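Local coordinates for protein tannase (Fusobacterium nucleatum subsp. nucleatum ATCC 25586, PDB 6YQ4) that hydrolyses gallotannins, detoxifying these plant polyphenols for the bacterium, and carries a bound magnesium ion, at residues 97-100 with 101-104; 209-212 with 213-216; 217-220 with 221-225; 481-484 with 485-489. All coordinates share one frame; numbering follows the deposited sequence.

Interaction 1 (97-100 with 101-104); sequences KANS and LTYA
The flat carboxamide of Asn99 turns its oxygen to the first turn of helix 100-106, where Asn99 OD1 accepts from Thr102 N at 2.9 Å. The bond is almost straight, 176° at the hydrogen, and the N-H points almost head-on at the carbonyl oxygen. At the other end of the amide, ND2 donates to Thr89 O, so both ends of the group are held. The second flat group, the ring of Tyr103, swings away from segment 97-100 and meets the ring of Phe486 with planes at about 25°, but its CB still touches the preceding segment, with Tyr103 CB 3.4 Å from Asn99 O. The amide reaches back to the helix because Asn99 CG stands between its own backbone N and carbonyl carbon (chi1 83°). Thr102 sends its two branches to different neighbours: its methyl CG2 lies 3.7 Å from Ala98 CB, while OG1, although 3.2 Å from Asn99 OD1, is bonded to Gly91 O. Ordinary helical bonds follow, from Tyr103 N to Asn99 O and from Ala104 N to Ser100 O, both 2.9 Å. Leu101 and Ala104 face strands 73-76 and 110-114 of the central sheet. This is a classic asparagine N-cap. A side-chain oxygen takes the place of the missing preceding turn, satisfying a first-turn N-H, and its partial negative charge would probably suit the positive end of the helix dipole.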
loop_
_atom_site.group_PDB
_atom_site.type_symbol
_atom_site.label_atom_id
_atom_site.label_comp_id
_atom_site.label_asym_id
_atom_site.label_seq_id
_atom_site.Cartn_x
_atom_site.Cartn_y
_atom_site.Cartn_z
ATOM N N LYS A 97 7.260 2.446 21.419
ATOM C CA LYS A 97 8.526 2.828 20.822
ATOM C C LYS A 97 8.285 3.921 19.791
ATOM O O LYS A 97 7.155 4.183 19.378
ATOM C CB LYS A 97 9.224 1.611 20.191
ATOM C CG LYS A 97 9.455 0.431 21.156
ATOM C CD LYS A 97 10.933 0.004 21.208
ATOM C CE LYS A 97 11.317 -0.569 22.580
ATOM N NZ LYS A 97 12.641 -0.081 23.079
ATOM N N ALA A 98 9.379 4.564 19.389
ATOM C CA ALA A 98 9.336 5.643 18.413
ATOM C C ALA A 98 8.549 5.230 17.188
ATOM O O ALA A 98 8.776 4.155 16.629
ATOM C CB ALA A 98 10.759 6.015 18.005
ATOM N N ASN A 99 7.621 6.085 16.762
ATOM C CA ASN A 99 6.954 5.838 15.494
ATOM C C ASN A 99 7.893 6.213 14.339
ATOM O O ASN A 99 9.028 6.670 14.549
ATOM C CB ASN A 99 5.588 6.538 15.459
ATOM C CG ASN A 99 5.642 8.018 15.079
ATOM O OD1 ASN A 99 6.703 8.637 14.942
ATOM N ND2 ASN A 99 4.455 8.608 14.960
ATOM N N SER A 100 7.411 6.021 13.102
ATOM C CA SER A 100 8.279 6.139 11.939
ATOM C C SER A 100 8.783 7.564 11.730
ATOM O O SER A 100 9.908 7.757 11.245
ATOM C CB SER A 100 7.541 5.623 10.702
ATOM O OG SER A 100 6.518 6.510 10.319
ATOM N N LEU A 101 7.970 8.564 12.087
ATOM C CA LEU A 101 8.378 9.956 11.919
ATOM C C LEU A 101 9.412 10.352 12.960
ATOM O O LEU A 101 10.365 11.084 12.653
ATOM C CB LEU A 101 7.162 10.880 12.014
ATOM C CG LEU A 101 6.148 10.889 10.872
ATOM C CD1 LEU A 101 5.319 9.593 10.814
ATOM C CD2 LEU A 101 5.253 12.121 10.995
ATOM N N THR A 102 9.217 9.909 14.211
ATOM C CA THR A 102 10.237 10.110 15.239
ATOM C C THR A 102 11.537 9.410 14.857
ATOM O O THR A 102 12.631 9.952 15.052
ATOM C CB THR A 102 9.749 9.572 16.581
ATOM O OG1 THR A 102 8.557 10.262 16.996
ATOM C CG2 THR A 102 10.833 9.707 17.635
ATOM N N TYR A 103 11.433 8.188 14.335
ATOM C CA TYR A 103 12.605 7.479 13.845
ATOM C C TYR A 103 13.295 8.282 12.747
ATOM O O TYR A 103 14.518 8.473 12.776
ATOM C CB TYR A 103 12.202 6.087 13.343
ATOM C CG TYR A 103 13.325 5.083 13.487
ATOM C CD1 TYR A 103 14.407 5.096 12.601
ATOM C CD2 TYR A 103 13.327 4.147 14.522
ATOM C CE1 TYR A 103 15.467 4.211 12.740
ATOM C CE2 TYR A 103 14.380 3.249 14.664
ATOM C CZ TYR A 103 15.453 3.290 13.765
ATOM O OH TYR A 103 16.507 2.411 13.889
ATOM N N ALA A 104 12.512 8.784 11.786
ATOM C CA ALA A 104 13.072 9.557 10.687
ATOM C C ALA A 104 13.829 10.783 11.203
ATOM O O ALA A 104 14.966 11.048 10.787
ATOM C CB ALA A 104 11.963 9.955 9.712
#

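Interaction 2 (209-212 with 213-216); sequences ITNL and ENAD
Asn211 and Asn214 meet through their side-chain amides, Asn214 ND2 donating to Asn211 OD1 at 2.8 Å and 173°. The acceptor lies in the amide plane of Asn214; the two amides stand almost perpendicular, 85° apart, and the donor is tilted somewhat out of the carbonyl plane of Asn211. The anti placement of Asn211 CG relative to its backbone N (chi1 -150°) carries OD1 toward this partner. The backbone makes the same three-residue step: Asn214 N bonds to Asn211 O at 2.8 Å, and Ala215 N to Leu212 O at 3.1 Å. Leu212 O lies 4.3 Å from Asp216 N, and a water bridges them, giving a hydrogen to Leu212 O (2.6 Å) and accepting from Asp216 N (2.7 Å). In the second shell, Asn422 ND2 reaches both Asn211 OD1 and Glu213 OE2, the latter also held by Tyr425 OH, while Tyr275 OH grips Asn211 ND2. The carboxylate of Asp216 receives the backbone N-H groups of Phe356 and Asp357. Ile209 is backbone-bonded to Ser166, probably the nucleophile of a GxSxG elbow. Three-residue bonds, with water replacing a direct four-residue one, make a hydrated first helical turn after strand 202-206 of an alpha/beta-hydrolase sheet.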
loop_
_atom_site.group_PDB
_atom_site.type_symbol
_atom_site.label_atom_id
_atom_site.label_comp_id
_atom_site.label_asym_id
_atom_site.label_seq_id
_atom_site.Cartn_x
_atom_site.Cartn_y
_atom_site.Cartn_z
ATOM N N ILE A 209 -2.409 -3.169 -0.812
ATOM C CA ILE A 209 -3.652 -3.705 -1.357
ATOM C C ILE A 209 -3.870 -3.048 -2.713
ATOM O O ILE A 209 -4.633 -2.076 -2.807
ATOM C CB ILE A 209 -4.853 -3.458 -0.406
ATOM C CG1 ILE A 209 -4.572 -3.955 1.017
ATOM C CG2 ILE A 209 -6.156 -4.070 -0.922
ATOM C CD1 ILE A 209 -4.226 -5.400 1.119
ATOM N N THR A 210 -3.185 -3.546 -3.761
ATOM C CA THR A 210 -3.278 -3.046 -5.147
ATOM C C THR A 210 -3.778 -4.098 -6.121
ATOM O O THR A 210 -4.172 -5.207 -5.736
ATOM C CB THR A 210 -1.946 -2.588 -5.759
ATOM O OG1 THR A 210 -0.848 -3.417 -5.319
ATOM C CG2 THR A 210 -1.708 -1.135 -5.604
ATOM N N ASN A 211 -3.665 -3.749 -7.414
ATOM C CA ASN A 211 -4.121 -4.603 -8.507
ATOM C C ASN A 211 -5.550 -5.090 -8.256
ATOM O O ASN A 211 -5.865 -6.269 -8.469
ATOM C CB ASN A 211 -3.173 -5.771 -8.677
ATOM C CG ASN A 211 -3.098 -6.272 -10.093
ATOM O OD1 ASN A 211 -3.940 -5.939 -10.923
ATOM N ND2 ASN A 211 -2.042 -7.066 -10.390
ATOM N N LEU A 212 -6.420 -4.164 -7.808
ATOM C CA LEU A 212 -7.699 -4.555 -7.200
ATOM C C LEU A 212 -8.542 -5.415 -8.135
ATOM O O LEU A 212 -9.073 -6.454 -7.728
ATOM C CB LEU A 212 -8.481 -3.316 -6.765
ATOM C CG LEU A 212 -7.760 -2.651 -5.605
ATOM C CD1 LEU A 212 -8.458 -1.383 -5.196
ATOM C CD2 LEU A 212 -7.649 -3.638 -4.472
ATOM N N GLU A 213 -8.662 -5.015 -9.398
ATOM C CA GLU A 213 -9.466 -5.791 -10.334
ATOM C C GLU A 213 -8.894 -7.185 -10.613
ATOM O O GLU A 213 -9.638 -8.041 -11.109
ATOM C CB GLU A 213 -9.633 -5.007 -11.652
ATOM C CG GLU A 213 -8.358 -4.792 -12.469
ATOM C CD GLU A 213 -7.612 -3.543 -12.052
ATOM O OE1 GLU A 213 -7.781 -3.157 -10.872
ATOM O OE2 GLU A 213 -6.844 -2.964 -12.876
ATOM N N ASN A 214 -7.611 -7.459 -10.310
ATOM C CA ASN A 214 -7.100 -8.829 -10.441
ATOM C C ASN A 214 -6.903 -9.538 -9.107
ATOM O O ASN A 214 -6.495 -10.707 -9.099
ATOM C CB ASN A 214 -5.782 -8.869 -11.228
ATOM C CG ASN A 214 -5.943 -8.376 -12.655
ATOM O OD1 ASN A 214 -6.628 -9.007 -13.460
ATOM N ND2 ASN A 214 -5.323 -7.235 -12.973
ATOM N N ALA A 215 -7.183 -8.887 -7.983
ATOM C CA ALA A 215 -6.916 -9.534 -6.700
ATOM C C ALA A 215 -7.939 -10.611 -6.316
ATOM O O ALA A 215 -7.644 -11.418 -5.422
ATOM C CB ALA A 215 -6.821 -8.478 -5.609
ATOM N N ASP A 216 -9.110 -10.669 -6.971
ATOM C CA ASP A 216 -10.081 -11.733 -6.689
ATOM C C ASP A 216 -9.641 -13.092 -7.237
ATOM O O ASP A 216 -9.743 -14.112 -6.543
ATOM C CB ASP A 216 -11.445 -11.368 -7.269
ATOM C CG ASP A 216 -12.176 -10.347 -6.428
ATOM O OD1 ASP A 216 -12.121 -10.452 -5.175
ATOM O OD2 ASP A 216 -12.797 -9.439 -7.026
HETATM O O HOH W 1 -10.291 -8.697 -8.355
#

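Interaction 3 (217-220 with 221-225); sequences SAYE and WMYNG
Aromatic contact comes first: Tyr223 sets its CD1 over the middle of the Tyr219 ring, 3.8 Å above the plane, one helical turn on. The planes make 47° and the centroids are 5.0 Å apart, an oblique pair that is neither a stack nor edge-to-face. Different first torsions bring the rings together, Tyr219 CG being anti to its backbone N (chi1 -162°) and Tyr223 CG lying beside its own (chi1 -69°). Met222 CG rests on a face of the Tyr223 ring, toward the rim.

Backbone bonds form the second group, each spanning four residues: Trp221 N to Ser217 O at 2.8 Å, Met222 N to Ala218 O at 3.0 Å, Tyr223 N to Tyr219 O at 2.9 Å and Asn224 N to Glu220 O at 2.8 Å. Tyr219 O also lies near the plane of the Tyr223 ring, 3.3 Å from Tyr223 CD1.

The polar ends, finally, bond to neighbouring parts of the fold. Tyr219 OH is held by Lys445 O and Lys351 N, Trp221 NE1 by Gly295 O, and Asn224 ND2 by Ser265 and Asn266 of helix 259-279. Glu220 OE2 forms a salt bridge with Arg349 and a hydrogen bond with Ser265. The chemistry implies that burial is paid for: the Tyr219 hydroxyl, Trp221 indole N-H and Glu220 carboxylate each have a partner, and the arginine would probably keep Glu220 ionised.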
loop_
_atom_site.group_PDB
_atom_site.type_symbol
_atom_site.label_atom_id
_atom_site.label_comp_id
_atom_site.label_asym_id
_atom_site.label_seq_id
_atom_site.Cartn_x
_atom_site.Cartn_y
_atom_site.Cartn_z
ATOM N N SER A 217 -9.237 -13.145 -8.513
ATOM C CA SER A 217 -8.758 -14.404 -9.081
ATOM C C SER A 217 -7.496 -14.880 -8.379
ATOM O O SER A 217 -7.320 -16.082 -8.144
ATOM C CB SER A 217 -8.501 -14.252 -10.582
ATOM O OG SER A 217 -7.548 -13.225 -10.822
ATOM N N ALA A 218 -6.598 -13.956 -8.046
ATOM C CA ALA A 218 -5.372 -14.359 -7.378
ATOM C C ALA A 218 -5.673 -14.933 -6.004
ATOM O O ALA A 218 -5.039 -15.908 -5.574
ATOM C CB ALA A 218 -4.406 -13.176 -7.285
ATOM N N TYR A 219 -6.662 -14.365 -5.312
ATOM C CA TYR A 219 -6.981 -14.823 -3.960
ATOM C C TYR A 219 -7.593 -16.219 -3.972
ATOM O O TYR A 219 -7.338 -17.021 -3.070
ATOM C CB TYR A 219 -7.925 -13.829 -3.297
ATOM C CG TYR A 219 -7.997 -13.933 -1.783
ATOM C CD1 TYR A 219 -8.954 -14.735 -1.177
ATOM C CD2 TYR A 219 -7.092 -13.263 -0.972
ATOM C CE1 TYR A 219 -9.035 -14.834 0.217
ATOM C CE2 TYR A 219 -7.160 -13.351 0.419
ATOM C CZ TYR A 219 -8.147 -14.142 1.007
ATOM O OH TYR A 219 -8.243 -14.254 2.378
ATOM N N GLU A 220 -8.368 -16.539 -5.001
ATOM C CA GLU A 220 -8.955 -17.860 -5.128
ATOM C C GLU A 220 -7.982 -18.872 -5.718
ATOM O O GLU A 220 -8.038 -20.051 -5.370
ATOM C CB GLU A 220 -10.224 -17.752 -5.976
ATOM C CG GLU A 220 -11.305 -16.921 -5.277
ATOM C CD GLU A 220 -11.459 -17.313 -3.810
ATOM O OE1 GLU A 220 -11.587 -16.411 -2.963
ATOM O OE2 GLU A 220 -11.456 -18.532 -3.501
ATOM N N TRP A 221 -7.102 -18.443 -6.619
ATOM C CA TRP A 221 -5.988 -19.293 -7.012
ATOM C C TRP A 221 -5.213 -19.780 -5.786
ATOM O O TRP A 221 -5.019 -20.985 -5.597
ATOM C CB TRP A 221 -5.078 -18.537 -7.977
ATOM C CG TRP A 221 -3.869 -19.317 -8.309
ATOM C CD1 TRP A 221 -3.796 -20.414 -9.107
ATOM C CD2 TRP A 221 -2.554 -19.080 -7.819
ATOM N NE1 TRP A 221 -2.504 -20.884 -9.151
ATOM C CE2 TRP A 221 -1.722 -20.083 -8.362
ATOM C CE3 TRP A 221 -2.001 -18.139 -6.949
ATOM C CZ2 TRP A 221 -0.362 -20.149 -8.087
ATOM C CZ3 TRP A 221 -0.646 -18.210 -6.682
ATOM C CH2 TRP A 221 0.158 -19.205 -7.250
ATOM N N MET A 222 -4.812 -18.857 -4.915
ATOM C CA MET A 222 -4.152 -19.250 -3.672
ATOM C C MET A 222 -5.058 -20.088 -2.757
ATOM O O MET A 222 -4.654 -21.152 -2.278
ATOM C CB MET A 222 -3.660 -18.008 -2.945
ATOM C CG MET A 222 -2.513 -18.297 -2.004
ATOM S SD MET A 222 -1.291 -16.987 -1.922
ATOM C CE MET A 222 -0.883 -16.908 -3.635
ATOM N N TYR A 223 -6.286 -19.636 -2.487
ATOM C CA TYR A 223 -7.026 -20.159 -1.343
ATOM C C TYR A 223 -8.242 -21.015 -1.708
ATOM O O TYR A 223 -9.071 -21.306 -0.837
ATOM C CB TYR A 223 -7.426 -18.998 -0.429
ATOM C CG TYR A 223 -6.236 -18.390 0.244
ATOM C CD1 TYR A 223 -5.792 -17.124 -0.106
ATOM C CD2 TYR A 223 -5.512 -19.104 1.199
ATOM C CE1 TYR A 223 -4.667 -16.571 0.481
ATOM C CE2 TYR A 223 -4.356 -18.550 1.785
ATOM C CZ TYR A 223 -3.954 -17.287 1.417
ATOM O OH TYR A 223 -2.845 -16.717 1.988
ATOM N N ASN A 224 -8.373 -21.432 -2.963
ATOM C CA ASN A 224 -9.416 -22.382 -3.319
ATOM C C ASN A 224 -9.271 -23.662 -2.502
ATOM O O ASN A 224 -8.169 -24.191 -2.329
ATOM C CB ASN A 224 -9.336 -22.705 -4.811
ATOM C CG ASN A 224 -10.471 -23.567 -5.279
ATOM O OD1 ASN A 224 -10.269 -24.714 -5.669
ATOM N ND2 ASN A 224 -11.676 -23.018 -5.262
ATOM N N GLY A 225 -10.394 -24.154 -1.993
ATOM C CA GLY A 225 -10.419 -25.352 -1.187
ATOM C C GLY A 225 -10.378 -25.109 0.305
ATOM O O GLY A 225 -10.712 -26.015 1.071
#

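Interaction 4 (481-484 with 485-489); sequences DLEE and LFNWI
Leu482 and Leu485 reach each other by unlike torsions: CG of Leu482 stands beside its backbone N (chi1 -68°), whereas CG of Leu485 is anti to its own (chi1 171°). Leu482 CD2 and Leu485 CD2 thus come to 4.1 Å, the two side chains crossing at a slant. Phe486 follows the first pattern, which turns a ring edge back on the preceding turn: Leu482 O lies in the ring plane, 3.3 Å from Phe486 CD2. On the solvent side, Glu483 and Asn487 run side by side in the same direction, Glu483 CG being 3.8 Å from Asn487 ND2. Beneath them are the regular bonds of helix 482-493, the last helix of the chain, which packs against the central mixed sheet of the alpha/beta-hydrolase fold. Leu485 N donates to Asp481 O at 2.9 Å, Phe486 N to Leu482 O at 3.0 Å and Trp488 N to Glu484 O at 3.0 Å. Asp481 occupies the N-cap position without capping through its side chain; the carboxylate is taken instead by a salt bridge to Arg437 and a bond from Tyr206 OH. The side chains of Leu485 and Trp488 pack against strands 202-206 and 435-439, and the Phe486 ring also meets Phe74 and, edge-to-face, Tyr109.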
loop_
_atom_site.group_PDB
_atom_site.type_symbol
_atom_site.label_atom_id
_atom_site.label_comp_id
_atom_site.label_asym_id
_atom_site.label_seq_id
_atom_site.Cartn_x
_atom_site.Cartn_y
_atom_site.Cartn_z
ATOM N N ASP A 481 9.521 -3.000 11.486
ATOM C CA ASP A 481 10.939 -3.247 11.237
ATOM C C ASP A 481 11.660 -1.933 10.952
ATOM O O ASP A 481 12.445 -1.823 10.008
ATOM C CB ASP A 481 11.098 -4.201 10.053
ATOM C CG ASP A 481 10.407 -3.678 8.789
ATOM O OD1 ASP A 481 10.707 -4.178 7.685
ATOM O OD2 ASP A 481 9.562 -2.753 8.899
ATOM N N LEU A 482 11.393 -0.902 11.765
ATOM C CA LEU A 482 11.886 0.434 11.418
ATOM C C LEU A 482 13.406 0.487 11.328
ATOM O O LEU A 482 13.951 1.300 10.569
ATOM C CB LEU A 482 11.391 1.476 12.423
ATOM C CG LEU A 482 9.880 1.712 12.355
ATOM C CD1 LEU A 482 9.459 2.893 13.212
ATOM C CD2 LEU A 482 9.431 1.907 10.917
ATOM N N GLU A 483 14.116 -0.330 12.113
ATOM C CA GLU A 483 15.577 -0.296 12.046
ATOM C C GLU A 483 16.059 -0.769 10.676
ATOM O O GLU A 483 16.838 -0.085 10.014
ATOM C CB GLU A 483 16.199 -1.136 13.161
ATOM C CG GLU A 483 17.676 -1.433 12.923
ATOM C CD GLU A 483 18.390 -1.989 14.154
ATOM O OE1 GLU A 483 19.641 -2.039 14.154
ATOM O OE2 GLU A 483 17.705 -2.378 15.121
ATOM N N GLU A 484 15.540 -1.903 10.205
ATOM C CA GLU A 484 15.858 -2.373 8.858
ATOM C C GLU A 484 15.396 -1.387 7.788
ATOM O O GLU A 484 16.109 -1.154 6.805
ATOM C CB GLU A 484 15.227 -3.745 8.635
ATOM C CG GLU A 484 15.386 -4.629 9.839
ATOM C CD GLU A 484 14.988 -6.058 9.567
ATOM O OE1 GLU A 484 14.084 -6.569 10.284
ATOM O OE2 GLU A 484 15.581 -6.668 8.646
ATOM N N LEU A 485 14.199 -0.811 7.952
ATOM C CA LEU A 485 13.664 0.086 6.935
ATOM C C LEU A 485 14.586 1.264 6.713
ATOM O O LEU A 485 14.879 1.627 5.570
ATOM C CB LEU A 485 12.273 0.583 7.323
ATOM C CG LEU A 485 11.730 1.702 6.419
ATOM C CD1 LEU A 485 11.623 1.219 4.988
ATOM C CD2 LEU A 485 10.374 2.201 6.888
ATOM N N PHE A 486 15.055 1.883 7.794
ATOM C CA PHE A 486 15.894 3.061 7.633
ATOM C C PHE A 486 17.342 2.694 7.311
ATOM O O PHE A 486 18.109 3.548 6.840
ATOM C CB PHE A 486 15.763 3.947 8.883
ATOM C CG PHE A 486 14.486 4.792 8.885
ATOM C CD1 PHE A 486 14.456 6.038 8.275
ATOM C CD2 PHE A 486 13.313 4.314 9.454
ATOM C CE1 PHE A 486 13.295 6.802 8.253
ATOM C CE2 PHE A 486 12.149 5.071 9.439
ATOM C CZ PHE A 486 12.134 6.313 8.831
ATOM N N ASN A 487 17.727 1.438 7.525
ATOM C CA ASN A 487 18.970 0.954 6.941
ATOM C C ASN A 487 18.875 0.947 5.416
ATOM O O ASN A 487 19.777 1.443 4.725
ATOM C CB ASN A 487 19.285 -0.440 7.487
ATOM C CG ASN A 487 19.792 -0.406 8.931
ATOM O OD1 ASN A 487 20.368 0.588 9.385
ATOM N ND2 ASN A 487 19.577 -1.495 9.652
ATOM N N TRP A 488 17.761 0.423 4.882
ATOM C CA TRP A 488 17.526 0.410 3.440
ATOM C C TRP A 488 17.500 1.820 2.863
ATOM O O TRP A 488 18.104 2.080 1.816
ATOM C CB TRP A 488 16.221 -0.318 3.143
ATOM C CG TRP A 488 15.862 -0.360 1.695
ATOM C CD1 TRP A 488 16.364 -1.208 0.755
ATOM C CD2 TRP A 488 14.931 0.484 1.014
ATOM N NE1 TRP A 488 15.800 -0.952 -0.469
ATOM C CE2 TRP A 488 14.920 0.086 -0.340
ATOM C CE3 TRP A 488 14.106 1.536 1.415
ATOM C CZ2 TRP A 488 14.122 0.708 -1.299
ATOM C CZ3 TRP A 488 13.295 2.140 0.465
ATOM C CH2 TRP A 488 13.313 1.724 -0.875
ATOM N N ILE A 489 16.809 2.752 3.536
ATOM C CA ILE A 489 16.708 4.114 3.019
ATOM C C ILE A 489 18.079 4.775 3.010
ATOM O O ILE A 489 18.477 5.410 2.024
ATOM C CB ILE A 489 15.706 4.950 3.840
ATOM C CG1 ILE A 489 14.300 4.391 3.786
ATOM C CG2 ILE A 489 15.707 6.408 3.375
ATOM C CD1 ILE A 489 13.330 5.199 4.600
#

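How the interactions relate
From the N terminus, interaction 1 comes first, where the loop after strand 73-76 enters helix 100-106. Interaction 2 marks the shorter step from strand 202-206 into helix 212-223, and interaction 3 continues along that helix; the two adjoin in sequence. Interaction 4 lies on the last helix, 482-493. Each contact joins consecutive segments, so none nests within or crosses another. In space they form two groups: interaction 4 returns to interaction 1, with Leu482 CD1 3.7 Å from Ser100 CA, tying the last helix to helix 100-106. Interactions 1 and 2 lie on opposite sides of the chain's centre, their nearest atoms about 17 Å apart.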